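Local coordinates for protein Fdc1 (Candida dubliniensis, PDB 4ZAD) that decarboxylates alpha,beta-unsaturated aromatic acids with a prenylated FMN cofactor, probably turning cinnamic, p-coumaric and ferulic acids into styrene and vinylphenols, at residues 232-235 against 236-240; 331-334 against 335-339. All coordinates share one frame; numbering follows the deposited sequence.

Interaction 1. Residues 232-235 against 236-240; sequences MPIP and DGATE. With K (potassium ion), chain D; MN (manganese (II) ion), chain C; 4LU (1-deoxy-5-O-phosphono-1-(3,3,4,5-tetramethyl-9,11-dioxo-2,3,8,9,10,11-hexahydro-7H-quinolino[1,8-fg]pteridin-12-ium-7-y l)-D-ribitol), chain E.
I234 holds CG1 between its backbone N and carbonyl carbon (chi1 66°), while the chain of E240 bends at chi2 (80°); together these torsions set I234 CG1 3.8 Å from E240 OE1, the two side chains passing at a slant. The bend turns the carboxylate back over the loop, where OE1 binds manganese at 2.0 Å and also lies 3.1 Å from potassium. One oxygen thus links both metals, and the cofactor phosphate oxygen O2P does the same, so the negative charge of each is probably well neutralised. E240 OE2 stays away from manganese and is hydrogen-bonded elsewhere. Further along the isoleucine, CD1 rests 3.6 Å from A238 CB, which also packs against the ring of P235. A type II turn from P235 to A238, with G237 at positive phi, brings this methyl in. The turn is closed by A238 N to P235 O at 3.0 Å, the donor sitting 40° out of the carbonyl plane. That same carbonyl takes a second bond, from a manganese-bound water 2.8 Å from P235 O, and this water also donates to A238 O. The other manganese-bound water donates to I234 O and to phosphate O3P. At the start of the loop, M232 O meets potassium at 2.7 Å, joined there by the carbonyl oxygens of V229, S230 and W175; N174 OD1 completes the manganese site. D236, outside the metal shell, hydrogen-bonds Y404. This is the metal-bridged phosphate site of UbiD-type enzymes, with manganese and potassium clamping the prenylated FMN tail to the loop ahead of helix 240-247.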
ATOM      1  N   MET A 232     -23.677  -7.066  -7.779  1.00 22.22           N
ATOM      2  CA  MET A 232     -23.295  -8.155  -6.874  1.00 21.27           C
ATOM      3  C   MET A 232     -23.494  -9.523  -7.508  1.00 20.83           C
ATOM      4  O   MET A 232     -24.522  -9.747  -8.128  1.00 19.80           O
ATOM      5  CB  MET A 232     -24.209  -8.070  -5.650  1.00 21.91           C
ATOM      6  CG  MET A 232     -24.017  -9.130  -4.582  1.00 21.26           C
ATOM      7  SD  MET A 232     -24.694  -8.510  -3.057  1.00 24.01           S
ATOM      8  CE  MET A 232     -24.092  -9.722  -1.867  1.00 21.60           C
ATOM      9  N   PRO A 233     -22.524 -10.451  -7.360  1.00 20.65           N
ATOM     10  CA  PRO A 233     -22.689 -11.790  -7.940  1.00 20.93           C
ATOM     11  C   PRO A 233     -23.446 -12.742  -7.021  1.00 21.24           C
ATOM     12  O   PRO A 233     -22.833 -13.618  -6.390  1.00 21.69           O
ATOM     13  CB  PRO A 233     -21.261 -12.265  -8.122  1.00 20.24           C
ATOM     14  CG  PRO A 233     -20.548 -11.641  -6.975  1.00 21.58           C
ATOM     15  CD  PRO A 233     -21.168 -10.279  -6.822  1.00 20.87           C
ATOM     16  N   ILE A 234     -24.766 -12.559  -6.936  1.00 21.27           N
ATOM     17  CA  ILE A 234     -25.637 -13.524  -6.256  1.00 20.80           C
ATOM     18  C   ILE A 234     -25.782 -14.792  -7.132  1.00 21.39           C
ATOM     19  O   ILE A 234     -25.273 -14.863  -8.265  1.00 20.36           O
ATOM     20  CB  ILE A 234     -27.012 -12.935  -5.879  1.00 20.59           C
ATOM     21  CG1 ILE A 234     -27.857 -12.584  -7.112  1.00 20.18           C
ATOM     22  CG2 ILE A 234     -26.844 -11.721  -4.972  1.00 20.34           C
ATOM     23  CD1 ILE A 234     -29.313 -12.520  -6.772  1.00 17.89           C
ATOM     24  N   PRO A 235     -26.447 -15.809  -6.593  1.00 21.81           N
ATOM     25  CA  PRO A 235     -26.171 -17.095  -7.258  1.00 21.94           C
ATOM     26  C   PRO A 235     -26.718 -17.235  -8.693  1.00 21.52           C
ATOM     27  O   PRO A 235     -27.685 -16.560  -9.071  1.00 20.67           O
ATOM     28  CB  PRO A 235     -26.846 -18.112  -6.314  1.00 22.08           C
ATOM     29  CG  PRO A 235     -26.696 -17.435  -4.912  1.00 22.65           C
ATOM     30  CD  PRO A 235     -27.066 -15.977  -5.257  1.00 21.63           C
ATOM     31  N   ASP A 236     -26.092 -18.113  -9.471  1.00 21.46           N
ATOM     32  CA  ASP A 236     -26.691 -18.596 -10.734  1.00 21.84           C
ATOM     33  C   ASP A 236     -28.158 -18.878 -10.503  1.00 21.88           C
ATOM     34  O   ASP A 236     -28.530 -19.409  -9.455  1.00 22.57           O
ATOM     35  CB  ASP A 236     -26.005 -19.889 -11.216  1.00 21.81           C
ATOM     36  CG  ASP A 236     -24.562 -19.670 -11.612  1.00 22.98           C
ATOM     37  OD1 ASP A 236     -24.031 -18.572 -11.396  1.00 30.72           O
ATOM     38  OD2 ASP A 236     -23.918 -20.562 -12.124  1.00 23.89           O
ATOM     39  N   GLY A 237     -29.011 -18.501 -11.443  1.00 21.73           N
ATOM     40  CA  GLY A 237     -30.446 -18.828 -11.320  1.00 21.69           C
ATOM     41  C   GLY A 237     -31.223 -17.910 -10.392  1.00 21.46           C
ATOM     42  O   GLY A 237     -32.432 -18.013 -10.319  1.00 21.09           O
ATOM     43  N   ALA A 238     -30.552 -16.996  -9.704  1.00 21.55           N
ATOM     44  CA  ALA A 238     -31.229 -16.179  -8.704  1.00 22.51           C
ATOM     45  C   ALA A 238     -31.800 -14.879  -9.299  1.00 23.09           C
ATOM     46  O   ALA A 238     -31.080 -14.156  -9.998  1.00 23.71           O
ATOM     47  CB  ALA A 238     -30.291 -15.873  -7.580  1.00 21.96           C
ATOM     48  N   THR A 239     -33.066 -14.575  -9.001  1.00 22.98           N
ATOM     49  CA  THR A 239     -33.661 -13.336  -9.455  1.00 23.91           C
ATOM     50  C   THR A 239     -33.282 -12.211  -8.466  1.00 24.39           C
ATOM     51  O   THR A 239     -33.745 -12.228  -7.332  1.00 24.62           O
ATOM     52  CB  THR A 239     -35.191 -13.450  -9.593  1.00 24.42           C
ATOM     53  OG1 THR A 239     -35.510 -14.337 -10.680  1.00 23.91           O
ATOM     54  CG2 THR A 239     -35.847 -12.038  -9.817  1.00 25.12           C
ATOM     55  N   GLU A 240     -32.409 -11.283  -8.900  1.00 23.93           N
ATOM     56  CA  GLU A 240     -31.957 -10.160  -8.092  1.00 24.08           C
ATOM     57  C   GLU A 240     -33.112  -9.390  -7.449  1.00 24.73           C
ATOM     58  O   GLU A 240     -33.039  -9.032  -6.270  1.00 25.99           O
ATOM     59  CB  GLU A 240     -31.158  -9.161  -8.928  1.00 23.92           C
ATOM     60  CG  GLU A 240     -29.746  -9.547  -9.225  1.00 24.23           C
ATOM     61  CD  GLU A 240     -29.592 -10.529 -10.372  1.00 23.89           C
ATOM     62  OE1 GLU A 240     -28.502 -11.130 -10.523  1.00 22.01           O
ATOM     63  OE2 GLU A 240     -30.559 -10.709 -11.117  1.00 25.03           O
TER
HETATM   64  K     K D 602     -26.099  -9.176 -10.257  1.00 21.99           K
HETATM   65 MN    MN C 601     -27.229 -12.459 -11.394  1.00 32.92          MN
HETATM   66  C9  4LU E 603     -19.654  -3.389 -12.303  1.00 25.48           C
HETATM   67  C8  4LU E 603     -19.973  -2.042 -12.085  1.00 23.73           C
HETATM   68  C7  4LU E 603     -19.735  -1.081 -13.078  1.00 23.50           C
HETATM   69  C10 4LU E 603     -19.244  -5.663 -15.179  1.00 31.52           C
HETATM   70  C6  4LU E 603     -19.059  -1.522 -14.332  1.00 26.69           C
HETATM   71  N3  4LU E 603     -18.924  -6.536 -17.746  1.00 35.70           N
HETATM   72  C2  4LU E 603     -19.340  -7.390 -16.804  1.00 33.13           C
HETATM   73  C13 4LU E 603     -20.132  -0.299 -16.062  1.00 29.97           C
HETATM   74  C5  4LU E 603     -18.793  -0.579 -15.423  1.00 29.47           C
HETATM   75  C1  4LU E 603     -17.825  -2.571 -16.604  1.00 31.33           C
HETATM   76  O2  4LU E 603     -19.583  -8.552 -17.156  1.00 30.21           O
HETATM   77  N1  4LU E 603     -19.497  -6.960 -15.528  1.00 33.42           N
HETATM   78  C4  4LU E 603     -18.641  -5.249 -17.457  1.00 34.33           C
HETATM   79  O4  4LU E 603     -18.260  -4.566 -18.438  1.00 35.46           O
HETATM   80  C4A 4LU E 603     -18.781  -4.774 -16.173  1.00 31.85           C
HETATM   81  N5  4LU E 603     -18.147  -3.415 -15.665  1.00 30.35           N
HETATM   82  C3  4LU E 603     -18.112  -1.213 -16.539  1.00 31.29           C
HETATM   83  C12 4LU E 603     -18.173   0.744 -14.982  1.00 25.41           C
HETATM   84  C5A 4LU E 603     -18.703  -2.957 -14.483  1.00 26.84           C
HETATM   85  C7M 4LU E 603     -20.083   0.373 -12.900  1.00 18.57           C
HETATM   86  C8M 4LU E 603     -20.624  -1.703 -10.770  1.00 19.71           C
HETATM   87  C9A 4LU E 603     -19.183  -3.884 -13.529  1.00 26.54           C
HETATM   88  N10 4LU E 603     -19.428  -5.254 -13.893  1.00 26.88           N
HETATM   89  C1' 4LU E 603     -19.312  -6.331 -12.899  1.00 25.72           C
HETATM   90  C2' 4LU E 603     -20.693  -6.963 -12.726  1.00 23.97           C
HETATM   91  O2' 4LU E 603     -21.661  -5.908 -12.558  1.00 25.48           O
HETATM   92  C3' 4LU E 603     -20.742  -7.950 -11.552  1.00 22.32           C
HETATM   93  O3' 4LU E 603     -19.851  -9.056 -11.806  1.00 19.77           O
HETATM   94  C4' 4LU E 603     -22.167  -8.488 -11.297  1.00 20.41           C
HETATM   95  O4' 4LU E 603     -22.095  -9.630 -10.439  1.00 16.95           O
HETATM   96  C5' 4LU E 603     -22.849  -8.935 -12.601  1.00 20.03           C
HETATM   97  O5' 4LU E 603     -24.135  -9.489 -12.408  1.00 15.72           O
HETATM   98  P   4LU E 603     -24.435 -11.047 -12.471  1.00 19.83           P
HETATM   99  O2P 4LU E 603     -25.961 -10.974 -12.423  1.00 13.58           O
HETATM  100  O3P 4LU E 603     -23.708 -11.599 -11.226  1.00 16.03           O
HETATM  101  O1P 4LU E 603     -23.837 -11.546 -13.769  1.00 15.88           O
HETATM  102  O   HOH W   1     -25.615 -12.666  -9.775  1.00 22.99           O
HETATM  103  O   HOH W   2     -28.456 -14.105 -10.280  1.00 15.19           O

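Interaction 2. Residues 331-334 against 335-339; sequences HTLI and GGLVS. With 4LU (1-deoxy-5-O-phosphono-1-(3,3,4,5-tetramethyl-9,11-dioxo-2,3,8,9,10,11-hexahydro-7H-quinolino[1,8-fg]pteridin-12-ium-7-y l)-D-ribitol), chain E.
H331 O is shared by two glycine amides: G336 N approaches in the carbonyl plane, and G335 N comes in at 3.0 Å on a weak, bent bond. G336 N is itself split, since it makes a second, weak bond to T332 O. Having no side chains, the two glycines let the backbone close up here, and G336 CA makes a C-H...O contact of 3.2 Å with T332 O. The next turn is more regular, with V338 N reaching I334 O at 3.1 Å. The forked bonds fall where helix 329-332 gives way to helix 334-347, with L333 at the junction; the junction forms part of the wall of the prenylated-flavin pocket, chiefly through I334. Its side chain is fully extended at chi2 (-179°), which carries CD1 over the C9-C9A edge of the cofactor's dimethylbenzene ring, 3.2 Å from C9, with CG1 on the same side of the plane but further out past that edge. This is a tight fit, and the side chain of E289, predicted to be the proton donor, is about 5 Å away. L333 CB lies near the cofactor methyl C8M. The leucine also lies alongside L337, pointing the same way, with L333 CD2 4.0 Å from L337 CD1; L228 of helix 224-230 touches both. In the next residue pair along the helix, G335 O is gripped twice by S339, whose OG (2.8 Å from G335 O) and backbone N reach it from opposite faces. T332 OG1 and H331 NE2 turn instead to the carbonyls of G75 and G324.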
ATOM      1  N   HIS A 331     -14.445  -0.403  -7.693  1.00 25.30           N
ATOM      2  CA  HIS A 331     -13.762  -0.865  -6.494  1.00 25.09           C
ATOM      3  C   HIS A 331     -14.763  -1.067  -5.332  1.00 24.49           C
ATOM      4  O   HIS A 331     -14.879  -2.173  -4.756  1.00 23.62           O
ATOM      5  CB  HIS A 331     -12.594   0.090  -6.193  1.00 25.04           C
ATOM      6  CG  HIS A 331     -11.798   0.432  -7.418  1.00 26.57           C
ATOM      7  ND1 HIS A 331     -11.262  -0.539  -8.240  1.00 28.90           N
ATOM      8  CD2 HIS A 331     -11.517   1.615  -8.009  1.00 26.46           C
ATOM      9  CE1 HIS A 331     -10.647   0.037  -9.255  1.00 28.26           C
ATOM     10  NE2 HIS A 331     -10.786   1.344  -9.138  1.00 29.42           N
ATOM     11  N   THR A 332     -15.506  -0.020  -5.016  1.00 24.55           N
ATOM     12  CA  THR A 332     -16.427  -0.072  -3.900  1.00 24.38           C
ATOM     13  C   THR A 332     -17.548  -1.066  -4.190  1.00 24.73           C
ATOM     14  O   THR A 332     -17.974  -1.803  -3.286  1.00 24.52           O
ATOM     15  CB  THR A 332     -17.071   1.248  -3.649  1.00 24.40           C
ATOM     16  OG1 THR A 332     -17.684   1.695  -4.861  1.00 23.28           O
ATOM     17  CG2 THR A 332     -16.053   2.254  -3.128  1.00 24.36           C
ATOM     18  N   LEU A 333     -18.021  -1.096  -5.428  1.00 23.89           N
ATOM     19  CA  LEU A 333     -19.129  -1.973  -5.739  1.00 24.38           C
ATOM     20  C   LEU A 333     -18.640  -3.311  -6.296  1.00 23.98           C
ATOM     21  O   LEU A 333     -19.151  -4.356  -5.911  1.00 25.67           O
ATOM     22  CB  LEU A 333     -20.143  -1.324  -6.716  1.00 25.03           C
ATOM     23  CG  LEU A 333     -21.027  -0.170  -6.236  1.00 25.58           C
ATOM     24  CD1 LEU A 333     -22.009   0.200  -7.309  1.00 24.81           C
ATOM     25  CD2 LEU A 333     -21.768  -0.543  -4.922  1.00 28.80           C
ATOM     26  N   ILE A 334     -17.669  -3.320  -7.194  1.00 22.60           N
ATOM     27  CA  ILE A 334     -17.282  -4.591  -7.773  1.00 21.26           C
ATOM     28  C   ILE A 334     -16.547  -5.362  -6.705  1.00 21.32           C
ATOM     29  O   ILE A 334     -16.866  -6.512  -6.460  1.00 21.91           O
ATOM     30  CB  ILE A 334     -16.445  -4.466  -9.056  1.00 20.50           C
ATOM     31  CG1 ILE A 334     -17.293  -3.896 -10.199  1.00 19.48           C
ATOM     32  CG2 ILE A 334     -15.854  -5.849  -9.439  1.00 18.36           C
ATOM     33  CD1 ILE A 334     -16.540  -3.775 -11.513  1.00 18.63           C
ATOM     34  N   GLY A 335     -15.568  -4.739  -6.072  1.00 20.66           N
ATOM     35  CA  GLY A 335     -14.875  -5.406  -4.986  1.00 21.52           C
ATOM     36  C   GLY A 335     -15.672  -5.607  -3.684  1.00 22.03           C
ATOM     37  O   GLY A 335     -15.615  -6.687  -3.067  1.00 22.47           O
ATOM     38  N   GLY A 336     -16.390  -4.567  -3.255  1.00 22.08           N
ATOM     39  CA  GLY A 336     -17.136  -4.617  -2.014  1.00 22.38           C
ATOM     40  C   GLY A 336     -18.149  -5.719  -2.075  1.00 22.72           C
ATOM     41  O   GLY A 336     -18.357  -6.455  -1.115  1.00 22.64           O
ATOM     42  N   LEU A 337     -18.773  -5.856  -3.241  1.00 23.24           N
ATOM     43  CA  LEU A 337     -19.889  -6.765  -3.361  1.00 23.02           C
ATOM     44  C   LEU A 337     -19.396  -8.163  -3.642  1.00 23.26           C
ATOM     45  O   LEU A 337     -20.031  -9.103  -3.233  1.00 23.09           O
ATOM     46  CB  LEU A 337     -20.846  -6.277  -4.438  1.00 23.30           C
ATOM     47  CG  LEU A 337     -21.399  -4.865  -4.179  1.00 22.29           C
ATOM     48  CD1 LEU A 337     -22.258  -4.483  -5.359  1.00 20.87           C
ATOM     49  CD2 LEU A 337     -22.162  -4.763  -2.842  1.00 20.88           C
ATOM     50  N   VAL A 338     -18.258  -8.311  -4.317  1.00 23.58           N
ATOM     51  CA  VAL A 338     -17.580  -9.604  -4.298  1.00 23.94           C
ATOM     52  C   VAL A 338     -17.263  -9.996  -2.870  1.00 24.43           C
ATOM     53  O   VAL A 338     -17.461 -11.137  -2.494  1.00 25.07           O
ATOM     54  CB  VAL A 338     -16.288  -9.654  -5.132  1.00 23.99           C
ATOM     55  CG1 VAL A 338     -15.421 -10.780  -4.658  1.00 22.18           C
ATOM     56  CG2 VAL A 338     -16.635  -9.849  -6.596  1.00 22.79           C
ATOM     57  N   SER A 339     -16.790  -9.036  -2.078  1.00 25.20           N
ATOM     58  CA  SER A 339     -16.437  -9.291  -0.672  1.00 25.44           C
ATOM     59  C   SER A 339     -17.636  -9.769   0.128  1.00 25.00           C
ATOM     60  O   SER A 339     -17.524 -10.721   0.887  1.00 25.13           O
ATOM     61  CB  SER A 339     -15.877  -8.035   0.006  1.00 24.94           C
ATOM     62  OG  SER A 339     -14.707  -7.636  -0.628  1.00 25.18           O
TER
HETATM   63  C9  4LU E 603     -19.654  -3.389 -12.303  1.00 25.48           C
HETATM   64  C8  4LU E 603     -19.973  -2.042 -12.085  1.00 23.73           C
HETATM   65  C7  4LU E 603     -19.735  -1.081 -13.078  1.00 23.50           C
HETATM   66  C10 4LU E 603     -19.244  -5.663 -15.179  1.00 31.52           C
HETATM   67  C6  4LU E 603     -19.059  -1.522 -14.332  1.00 26.69           C
HETATM   68  N3  4LU E 603     -18.924  -6.536 -17.746  1.00 35.70           N
HETATM   69  C2  4LU E 603     -19.340  -7.390 -16.804  1.00 33.13           C
HETATM   70  C13 4LU E 603     -20.132  -0.299 -16.062  1.00 29.97           C
HETATM   71  C5  4LU E 603     -18.793  -0.579 -15.423  1.00 29.47           C
HETATM   72  C1  4LU E 603     -17.825  -2.571 -16.604  1.00 31.33           C
HETATM   73  O2  4LU E 603     -19.583  -8.552 -17.156  1.00 30.21           O
HETATM   74  N1  4LU E 603     -19.497  -6.960 -15.528  1.00 33.42           N
HETATM   75  C4  4LU E 603     -18.641  -5.249 -17.457  1.00 34.33           C
HETATM   76  O4  4LU E 603     -18.260  -4.566 -18.438  1.00 35.46           O
HETATM   77  C4A 4LU E 603     -18.781  -4.774 -16.173  1.00 31.85           C
HETATM   78  N5  4LU E 603     -18.147  -3.415 -15.665  1.00 30.35           N
HETATM   79  C3  4LU E 603     -18.112  -1.213 -16.539  1.00 31.29           C
HETATM   80  C12 4LU E 603     -18.173   0.744 -14.982  1.00 25.41           C
HETATM   81  C5A 4LU E 603     -18.703  -2.957 -14.483  1.00 26.84           C
HETATM   82  C7M 4LU E 603     -20.083   0.373 -12.900  1.00 18.57           C
HETATM   83  C8M 4LU E 603     -20.624  -1.703 -10.770  1.00 19.71           C
HETATM   84  C9A 4LU E 603     -19.183  -3.884 -13.529  1.00 26.54           C
HETATM   85  N10 4LU E 603     -19.428  -5.254 -13.893  1.00 26.88           N
HETATM   86  C1' 4LU E 603     -19.312  -6.331 -12.899  1.00 25.72           C
HETATM   87  C2' 4LU E 603     -20.693  -6.963 -12.726  1.00 23.97           C
HETATM   88  O2' 4LU E 603     -21.661  -5.908 -12.558  1.00 25.48           O
HETATM   89  C3' 4LU E 603     -20.742  -7.950 -11.552  1.00 22.32           C
HETATM   90  O3' 4LU E 603     -19.851  -9.056 -11.806  1.00 19.77           O
HETATM   91  C4' 4LU E 603     -22.167  -8.488 -11.297  1.00 20.41           C
HETATM   92  O4' 4LU E 603     -22.095  -9.630 -10.439  1.00 16.95           O
HETATM   93  C5' 4LU E 603     -22.849  -8.935 -12.601  1.00 20.03           C
HETATM   94  O5' 4LU E 603     -24.135  -9.489 -12.408  1.00 15.72           O
HETATM   95  P   4LU E 603     -24.435 -11.047 -12.471  1.00 19.83           P
HETATM   96  O2P 4LU E 603     -25.961 -10.974 -12.423  1.00 13.58           O
HETATM   97  O3P 4LU E 603     -23.708 -11.599 -11.226  1.00 16.03           O
HETATM   98  O1P 4LU E 603     -23.837 -11.546 -13.769  1.00 15.88           O

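Overall arrangement
Going along the chain, helix 224-230 runs into interaction 1, a loop closed by a turn at 235-238 that ends where helix 240-247 begins. Strands of the Rift-related part then follow before the chain reaches interaction 2, at the junction of helices 329-332 and 334-347 in the C-terminal domain. Each is local, so the two lie in series and neither nests in nor crosses the other. Their centres are about 15 Å apart, yet they meet directly: M232 N packs against L337 CD1 and P233 CD against L337 O. Both also touch the same cofactor, residues 232-240 at its phosphate end and residues 331-339 at its ring system, so the ligand spans the two domains.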